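Local coordinates for xylose isomerase-like TIM barrel domain-containing protein (Parabacteroides distasonis, PDB 4KW2) that is of unknown function but adopts the xylose isomerase-like TIM barrel, a fold shared by sugar isomerases and AP endonuclease-type enzymes, and may be an isomerase, at residues M48-A53 against G89-A94; W22-Q27 against I239-D244. All coordinates share one frame; numbering follows the deposited sequence.

Interaction 1: M48-A53 against G89-A94; sequences MGYAEA and GIKPIA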
HETATM    1  N   MSE A  48     -12.923 -21.883  -8.078  1.00 32.18           N
HETATM    2  CA  MSE A  48     -13.645 -21.512  -6.851  1.00 34.03           C
HETATM    3  C   MSE A  48     -15.134 -21.448  -7.095  1.00 34.23           C
HETATM    4  O   MSE A  48     -15.581 -21.063  -8.184  1.00 35.09           O
HETATM    5  CB  MSE A  48     -13.141 -20.162  -6.354  1.00 33.79           C
HETATM    6  CG  MSE A  48     -11.799 -20.324  -5.661  1.00 36.78           C
HETATM    7 SE   MSE A  48     -11.233 -18.593  -4.917  0.75 41.63          SE
HETATM    8  CE  MSE A  48     -10.606 -17.821  -6.597  1.00 33.72           C
ATOM      9  N   GLY A  49     -15.913 -21.809  -6.074  1.00 32.86           N
ATOM     10  CA  GLY A  49     -17.367 -21.929  -6.207  1.00 32.23           C
ATOM     11  C   GLY A  49     -18.175 -20.869  -5.483  1.00 32.83           C
ATOM     12  O   GLY A  49     -19.389 -21.024  -5.319  1.00 35.48           O
ATOM     13  N   TYR A  50     -17.517 -19.793  -5.056  1.00 32.09           N
ATOM     14  CA  TYR A  50     -18.164 -18.736  -4.265  1.00 31.71           C
ATOM     15  C   TYR A  50     -17.589 -17.366  -4.603  1.00 31.17           C
ATOM     16  O   TYR A  50     -16.438 -17.257  -5.019  1.00 30.52           O
ATOM     17  CB  TYR A  50     -17.977 -19.000  -2.770  1.00 31.25           C
ATOM     18  CG  TYR A  50     -18.560 -20.311  -2.299  1.00 33.40           C
ATOM     19  CD1 TYR A  50     -19.900 -20.408  -1.943  1.00 33.29           C
ATOM     20  CD2 TYR A  50     -17.770 -21.460  -2.208  1.00 35.19           C
ATOM     21  CE1 TYR A  50     -20.441 -21.608  -1.517  1.00 34.27           C
ATOM     22  CE2 TYR A  50     -18.305 -22.667  -1.778  1.00 35.41           C
ATOM     23  CZ  TYR A  50     -19.639 -22.730  -1.433  1.00 35.40           C
ATOM     24  OH  TYR A  50     -20.182 -23.911  -1.003  1.00 40.02           O
ATOM     25  N   ALA A  51     -18.390 -16.322  -4.419  1.00 29.40           N
ATOM     26  CA  ALA A  51     -17.931 -14.963  -4.685  1.00 28.44           C
ATOM     27  C   ALA A  51     -18.476 -13.958  -3.670  1.00 28.33           C
ATOM     28  O   ALA A  51     -19.605 -14.079  -3.209  1.00 30.62           O
ATOM     29  CB  ALA A  51     -18.314 -14.552  -6.093  1.00 27.79           C
ATOM     30  N   GLU A  52     -17.636 -12.993  -3.303  1.00 29.23           N
ATOM     31  CA  GLU A  52     -18.050 -11.817  -2.541  1.00 30.27           C
ATOM     32  C   GLU A  52     -17.938 -10.625  -3.484  1.00 30.22           C
ATOM     33  O   GLU A  52     -16.830 -10.191  -3.816  1.00 31.07           O
ATOM     34  CB  GLU A  52     -17.161 -11.610  -1.313  1.00 31.29           C
ATOM     35  CG  GLU A  52     -17.436 -10.306  -0.565  1.00 33.32           C
ATOM     36  CD  GLU A  52     -16.624 -10.158   0.710  1.00 39.23           C
ATOM     37  OE1 GLU A  52     -15.949 -11.134   1.112  1.00 39.21           O
ATOM     38  OE2 GLU A  52     -16.659  -9.059   1.318  1.00 40.26           O
ATOM     39  N   ALA A  53     -19.080 -10.101  -3.921  1.00 29.30           N
ATOM     40  CA  ALA A  53     -19.087  -9.089  -4.968  1.00 28.27           C
ATOM     41  C   ALA A  53     -19.239  -7.664  -4.430  1.00 27.43           C
ATOM     42  O   ALA A  53     -20.066  -7.394  -3.556  1.00 27.86           O
ATOM     43  CB  ALA A  53     -20.165  -9.395  -5.988  1.00 28.62           C
ATOM     44  N   GLY A  89     -21.322 -22.505 -11.904  1.00 35.71           N
ATOM     45  CA  GLY A  89     -21.065 -23.275 -10.693  1.00 33.34           C
ATOM     46  C   GLY A  89     -20.469 -22.436  -9.580  1.00 33.54           C
ATOM     47  O   GLY A  89     -19.652 -22.927  -8.802  1.00 35.09           O
ATOM     48  N   ILE A  90     -20.887 -21.171  -9.508  1.00 31.98           N
ATOM     49  CA  ILE A  90     -20.412 -20.223  -8.500  1.00 31.19           C
ATOM     50  C   ILE A  90     -21.616 -19.661  -7.752  1.00 31.68           C
ATOM     51  O   ILE A  90     -22.556 -19.198  -8.383  1.00 33.06           O
ATOM     52  CB  ILE A  90     -19.673 -19.035  -9.150  1.00 31.41           C
ATOM     53  CG1 ILE A  90     -18.492 -19.527  -9.994  1.00 33.45           C
ATOM     54  CG2 ILE A  90     -19.197 -18.060  -8.082  1.00 30.85           C
ATOM     55  CD1 ILE A  90     -17.865 -18.460 -10.863  1.00 32.22           C
ATOM     56  N   LYS A  91     -21.585 -19.691  -6.422  1.00 32.71           N
ATOM     57  CA  LYS A  91     -22.682 -19.146  -5.611  1.00 34.37           C
ATOM     58  C   LYS A  91     -22.404 -17.678  -5.303  1.00 32.84           C
ATOM     59  O   LYS A  91     -21.288 -17.339  -4.904  1.00 31.24           O
ATOM     60  CB  LYS A  91     -22.808 -19.903  -4.288  1.00 39.80           C
ATOM     61  CG  LYS A  91     -23.034 -21.400  -4.421  1.00 44.82           C
ATOM     62  CD  LYS A  91     -24.493 -21.721  -4.682  1.00 51.83           C
ATOM     63  CE  LYS A  91     -24.791 -23.192  -4.435  1.00 56.61           C
ATOM     64  NZ  LYS A  91     -26.236 -23.485  -4.641  1.00 62.23           N
ATOM     65  N   PRO A  92     -23.411 -16.797  -5.476  1.00 32.66           N
ATOM     66  CA  PRO A  92     -23.235 -15.393  -5.115  1.00 31.79           C
ATOM     67  C   PRO A  92     -23.439 -15.235  -3.618  1.00 31.68           C
ATOM     68  O   PRO A  92     -24.382 -14.587  -3.184  1.00 33.15           O
ATOM     69  CB  PRO A  92     -24.332 -14.696  -5.910  1.00 31.38           C
ATOM     70  CG  PRO A  92     -25.428 -15.708  -5.943  1.00 33.92           C
ATOM     71  CD  PRO A  92     -24.754 -17.047  -6.029  1.00 32.48           C
ATOM     72  N   ILE A  93     -22.537 -15.833  -2.850  1.00 31.83           N
ATOM     73  CA  ILE A  93     -22.729 -16.056  -1.418  1.00 33.26           C
ATOM     74  C   ILE A  93     -22.708 -14.762  -0.605  1.00 32.49           C
ATOM     75  O   ILE A  93     -23.412 -14.652   0.399  1.00 32.03           O
ATOM     76  CB  ILE A  93     -21.661 -17.042  -0.874  1.00 36.44           C
ATOM     77  CG1 ILE A  93     -22.048 -17.595   0.499  1.00 41.18           C
ATOM     78  CG2 ILE A  93     -20.277 -16.409  -0.822  1.00 36.54           C
ATOM     79  CD1 ILE A  93     -22.993 -18.766   0.413  1.00 48.31           C
ATOM     80  N   ALA A  94     -21.916 -13.785  -1.038  1.00 28.81           N
ATOM     81  CA  ALA A  94     -21.768 -12.557  -0.274  1.00 28.56           C
ATOM     82  C   ALA A  94     -21.747 -11.317  -1.148  1.00 28.16           C
ATOM     83  O   ALA A  94     -21.365 -11.368  -2.313  1.00 26.86           O
ATOM     84  CB  ALA A  94     -20.502 -12.616   0.570  1.00 28.44           C
TER
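Four backbone hydrogen bonds join Gly49-Ala53 to Lys91-Ala94 as parallel neighbours. Lys91 N gives the straightest one to Gly49 O (2.8 Å, 171° at the hydrogen). Ala51 then bonds in both directions: its N reaches Lys91 O at 3.1 Å, and its O accepts Ala94 N. Ala53 N closes the series on Ala94 O. Tyr50 pairs with Lys91 but Glu52 with Ala94, so strand 91-94 carries one extra residue, a beta bulge. Pro92, at the centre of an inverse gamma turn, lies in this bulge, where its lack of an N-H costs no bond to 48-53. Before the pairing begins, Gly89, at positive phi, ends helix 75-86 in a Schellman motif and leads into strand 91-94.

Apolar contacts flank the backbone. Lys91 runs beside the Tyr50 ring, CB 3.8 Å from CD1, before its chain bends at chi2 (-82°) and NZ goes on, beyond the two segments, to a salt bridge with a bound sulfate ion. Ile93 meets the edge of the same ring, CB against Tyr50 CD1, while its CG2 methyl lies 4.0 Å from Tyr50 CB. Beta-branched Ile90 sends CG2 over the Tyr50 backbone to Ala51 CB, whose small methyl leaves room for Phe85 of helix 75-86 to touch both.

Glu52 lays CB and CG 4.0 Å from Ala94 CB; with CG anti to its backbone N (chi1 173°), the extended chain carries the carboxylate past that methyl to Ser240, Thr122 and His203, which hydrogen-bond it. Strand 50-53, helix 75-86 and strand 91-98 form a beta-alpha-beta unit, the right-handed crossover that repeats round a TIM barrel.

Interaction 2: W22-Q27 against I239-D244; sequences WKVGIQ and ISIEYD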
ATOM      1  N   TRP A  22     -14.878 -25.371   5.657  1.00 45.62           N
ATOM      2  CA  TRP A  22     -15.159 -23.964   5.329  1.00 42.26           C
ATOM      3  C   TRP A  22     -15.351 -23.785   3.827  1.00 40.28           C
ATOM      4  O   TRP A  22     -15.128 -24.716   3.060  1.00 42.99           O
ATOM      5  CB  TRP A  22     -14.018 -23.054   5.813  1.00 39.16           C
ATOM      6  CG  TRP A  22     -12.662 -23.450   5.300  1.00 36.40           C
ATOM      7  CD1 TRP A  22     -12.158 -23.233   4.049  1.00 34.78           C
ATOM      8  CD2 TRP A  22     -11.642 -24.143   6.027  1.00 36.15           C
ATOM      9  NE1 TRP A  22     -10.889 -23.748   3.954  1.00 34.17           N
ATOM     10  CE2 TRP A  22     -10.548 -24.313   5.153  1.00 34.58           C
ATOM     11  CE3 TRP A  22     -11.549 -24.641   7.332  1.00 35.90           C
ATOM     12  CZ2 TRP A  22      -9.375 -24.956   5.543  1.00 35.74           C
ATOM     13  CZ3 TRP A  22     -10.383 -25.278   7.720  1.00 36.80           C
ATOM     14  CH2 TRP A  22      -9.311 -25.431   6.826  1.00 36.30           C
ATOM     15  N   LYS A  23     -15.752 -22.582   3.417  1.00 38.09           N
ATOM     16  CA  LYS A  23     -15.871 -22.240   1.998  1.00 35.34           C
ATOM     17  C   LYS A  23     -14.743 -21.309   1.576  1.00 34.79           C
ATOM     18  O   LYS A  23     -14.338 -20.434   2.336  1.00 34.76           O
ATOM     19  CB  LYS A  23     -17.188 -21.532   1.719  1.00 37.28           C
ATOM     20  CG  LYS A  23     -18.435 -22.266   2.171  1.00 39.58           C
ATOM     21  CD  LYS A  23     -19.637 -21.333   2.090  1.00 43.86           C
ATOM     22  CE  LYS A  23     -20.791 -21.815   2.950  1.00 47.26           C
ATOM     23  NZ  LYS A  23     -21.421 -23.024   2.367  1.00 51.59           N
ATOM     24  N   VAL A  24     -14.255 -21.496   0.354  1.00 32.53           N
ATOM     25  CA  VAL A  24     -13.265 -20.613  -0.231  1.00 31.69           C
ATOM     26  C   VAL A  24     -13.896 -19.885  -1.414  1.00 31.84           C
ATOM     27  O   VAL A  24     -14.332 -20.517  -2.382  1.00 33.92           O
ATOM     28  CB  VAL A  24     -12.020 -21.383  -0.720  1.00 32.30           C
ATOM     29  CG1 VAL A  24     -10.929 -20.404  -1.145  1.00 30.37           C
ATOM     30  CG2 VAL A  24     -11.514 -22.318   0.370  1.00 32.66           C
ATOM     31  N   GLY A  25     -13.939 -18.558  -1.325  1.00 29.86           N
ATOM     32  CA  GLY A  25     -14.478 -17.723  -2.387  1.00 31.32           C
ATOM     33  C   GLY A  25     -13.524 -16.623  -2.800  1.00 32.01           C
ATOM     34  O   GLY A  25     -12.489 -16.397  -2.165  1.00 32.44           O
ATOM     35  N   ILE A  26     -13.879 -15.933  -3.874  1.00 32.90           N
ATOM     36  CA  ILE A  26     -13.091 -14.805  -4.342  1.00 33.79           C
ATOM     37  C   ILE A  26     -13.775 -13.475  -4.041  1.00 31.23           C
ATOM     38  O   ILE A  26     -14.999 -13.371  -4.101  1.00 30.15           O
ATOM     39  CB  ILE A  26     -12.811 -14.917  -5.852  1.00 37.20           C
ATOM     40  CG1 ILE A  26     -11.703 -13.945  -6.254  1.00 39.18           C
ATOM     41  CG2 ILE A  26     -14.072 -14.671  -6.679  1.00 38.52           C
ATOM     42  CD1 ILE A  26     -11.256 -14.111  -7.684  1.00 43.24           C
ATOM     43  N   GLN A  27     -12.975 -12.464  -3.707  1.00 31.65           N
ATOM     44  CA  GLN A  27     -13.446 -11.079  -3.727  1.00 28.61           C
ATOM     45  C   GLN A  27     -13.355 -10.591  -5.159  1.00 26.71           C
ATOM     46  O   GLN A  27     -12.266 -10.564  -5.741  1.00 24.89           O
ATOM     47  CB  GLN A  27     -12.594 -10.191  -2.833  1.00 28.39           C
ATOM     48  CG  GLN A  27     -12.625 -10.582  -1.367  1.00 31.06           C
ATOM     49  CD  GLN A  27     -11.796  -9.652  -0.507  1.00 32.92           C
ATOM     50  OE1 GLN A  27     -11.812  -8.432  -0.702  1.00 30.26           O
ATOM     51  NE2 GLN A  27     -11.048 -10.224   0.442  1.00 32.75           N
ATOM     52  N   ILE A 239     -13.751 -18.131   3.604  1.00 37.48           N
ATOM     53  CA  ILE A 239     -12.453 -17.521   3.334  1.00 37.44           C
ATOM     54  C   ILE A 239     -12.588 -16.797   2.005  1.00 37.64           C
ATOM     55  O   ILE A 239     -12.715 -17.423   0.950  1.00 38.14           O
ATOM     56  CB  ILE A 239     -11.308 -18.549   3.225  1.00 39.20           C
ATOM     57  CG1 ILE A 239     -11.239 -19.420   4.476  1.00 41.55           C
ATOM     58  CG2 ILE A 239      -9.974 -17.837   3.030  1.00 39.95           C
ATOM     59  CD1 ILE A 239     -10.215 -20.532   4.370  1.00 45.75           C
ATOM     60  N   SER A 240     -12.559 -15.475   2.068  1.00 34.69           N
ATOM     61  CA  SER A 240     -12.770 -14.646   0.903  1.00 33.69           C
ATOM     62  C   SER A 240     -11.436 -14.033   0.486  1.00 34.86           C
ATOM     63  O   SER A 240     -10.899 -13.156   1.177  1.00 34.52           O
ATOM     64  CB  SER A 240     -13.796 -13.568   1.234  1.00 31.99           C
ATOM     65  OG  SER A 240     -14.317 -13.014   0.051  1.00 35.71           O
ATOM     66  N   ILE A 241     -10.900 -14.499  -0.637  1.00 33.35           N
ATOM     67  CA  ILE A 241      -9.555 -14.121  -1.041  1.00 35.28           C
ATOM     68  C   ILE A 241      -9.526 -12.979  -2.061  1.00 33.78           C
ATOM     69  O   ILE A 241     -10.388 -12.861  -2.938  1.00 33.87           O
ATOM     70  CB  ILE A 241      -8.743 -15.328  -1.574  1.00 40.15           C
ATOM     71  CG1 ILE A 241      -9.200 -15.757  -2.969  1.00 46.07           C
ATOM     72  CG2 ILE A 241      -8.841 -16.506  -0.610  1.00 41.75           C
ATOM     73  CD1 ILE A 241      -8.054 -15.932  -3.937  1.00 48.79           C
ATOM     74  N   GLU A 242      -8.516 -12.134  -1.917  1.00 31.98           N
ATOM     75  CA  GLU A 242      -8.225 -11.084  -2.871  1.00 31.21           C
ATOM     76  C   GLU A 242      -6.751 -11.230  -3.214  1.00 29.86           C
ATOM     77  O   GLU A 242      -5.949 -11.641  -2.366  1.00 28.34           O
ATOM     78  CB  GLU A 242      -8.513  -9.716  -2.235  1.00 33.44           C
ATOM     79  CG  GLU A 242      -8.469  -8.518  -3.181  1.00 35.69           C
ATOM     80  CD  GLU A 242      -7.078  -7.932  -3.388  1.00 37.78           C
ATOM     81  OE1 GLU A 242      -6.141  -8.219  -2.603  1.00 35.73           O
ATOM     82  OE2 GLU A 242      -6.924  -7.167  -4.359  1.00 40.47           O
ATOM     83  N   TYR A 243      -6.392 -10.921  -4.452  1.00 29.02           N
ATOM     84  CA  TYR A 243      -4.990 -10.802  -4.812  1.00 30.17           C
ATOM     85  C   TYR A 243      -4.780  -9.733  -5.868  1.00 31.36           C
ATOM     86  O   TYR A 243      -5.730  -9.274  -6.498  1.00 33.20           O
ATOM     87  CB  TYR A 243      -4.413 -12.156  -5.256  1.00 30.51           C
ATOM     88  CG  TYR A 243      -4.916 -12.726  -6.572  1.00 31.60           C
ATOM     89  CD1 TYR A 243      -6.034 -13.549  -6.617  1.00 30.18           C
ATOM     90  CD2 TYR A 243      -4.237 -12.484  -7.764  1.00 32.94           C
ATOM     91  CE1 TYR A 243      -6.475 -14.102  -7.809  1.00 29.86           C
ATOM     92  CE2 TYR A 243      -4.675 -13.029  -8.964  1.00 34.30           C
ATOM     93  CZ  TYR A 243      -5.794 -13.840  -8.977  1.00 34.16           C
ATOM     94  OH  TYR A 243      -6.223 -14.396 -10.157  1.00 34.63           O
ATOM     95  N   ASP A 244      -3.528  -9.329  -6.035  1.00 33.34           N
ATOM     96  CA  ASP A 244      -3.164  -8.362  -7.054  1.00 36.79           C
ATOM     97  C   ASP A 244      -3.041  -9.091  -8.383  1.00 38.10           C
ATOM     98  O   ASP A 244      -2.056  -9.792  -8.616  1.00 40.45           O
ATOM     99  CB  ASP A 244      -1.841  -7.688  -6.688  1.00 37.82           C
ATOM    100  CG  ASP A 244      -1.548  -6.467  -7.537  1.00 39.79           C
ATOM    101  OD1 ASP A 244      -2.029  -6.403  -8.692  1.00 40.23           O
ATOM    102  OD2 ASP A 244      -0.831  -5.570  -7.044  1.00 40.43           O
TER
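Lys23-Gln27 and Ile239-Ile241 run parallel in regular register, their short axes 31° apart, through four nearly straight backbone bonds: Ile239 N to Lys23 O, Gly25 N to Ile239 O, Ile241 N to Gly25 O and Gln27 N to Ile241 O, the last 2.7 Å long.

At the start of the pair, Ile239 CD1 sits over one face of the Trp22 indole, a CH-pi contact 3.6 Å from the centroid of the five-membered ring. The indole offers a flat face to the methyl and still gives NE1 to Leu260 O. Val24, Ile26, Ile239 and Ile241 share one sheet face, their branched chains suited to a buried apolar layer; Ile241 CG1, set between its backbone N and carbonyl carbon (chi1 74°), lies 3.4 Å from Gly25 O.

On the other face, Ser240 and the side-chain-less Gly25 replace the branched chains, and Gln27 reaches across at the end of its strand. Gln27 NE2 bonds Ser240 O at 3.0 Å; the acceptor lies in the plane of the amide, but the donor stands 56° out of the carbonyl plane. One face of the amide lies over Glu242 CB, 3.7 Å from Gln27 CD, and Gln27 CG packs 4.1 Å from Ser240 CB. With an alanine in place of Gln27, Ser240 O is likely to lose this side-chain amide donor and Glu242 CB the flat group that covers it.

Leu230 of helix 222-232 packs on Trp22 and Ile239, while helix 250-262 sets Leu257 on Val24 and Ile253 on Ile241. Strand 199-204 borders strand 238-241, with His203 against Gln27 and Ser240, and strand 50-53 borders strand 23-27.

In the fold
The centres of interactions 1 and 2 lie about 9 Å apart in one closed, eight-stranded parallel barrel. Interaction 1 pairs the second and third strands, 50-53 and 91-98, whereas interaction 2 joins the first, 23-27, to the last, 238-241, and thereby shuts the cylinder. Along the chain interaction 1 is nested inside the loop that interaction 2 closes. Strands 23-27 and 50-53 are neighbours, so the contacts meet directly: Glu52 N probably bonds Ile26 O at 2.8 Å, and the selenium of Met48, a selenomethionine, packs against Gly25. Glu52 OE1 and Ser240 OG, 2.7 Å apart, link strand 50-53 to strand 238-241, consistent with a polar pocket in the barrel.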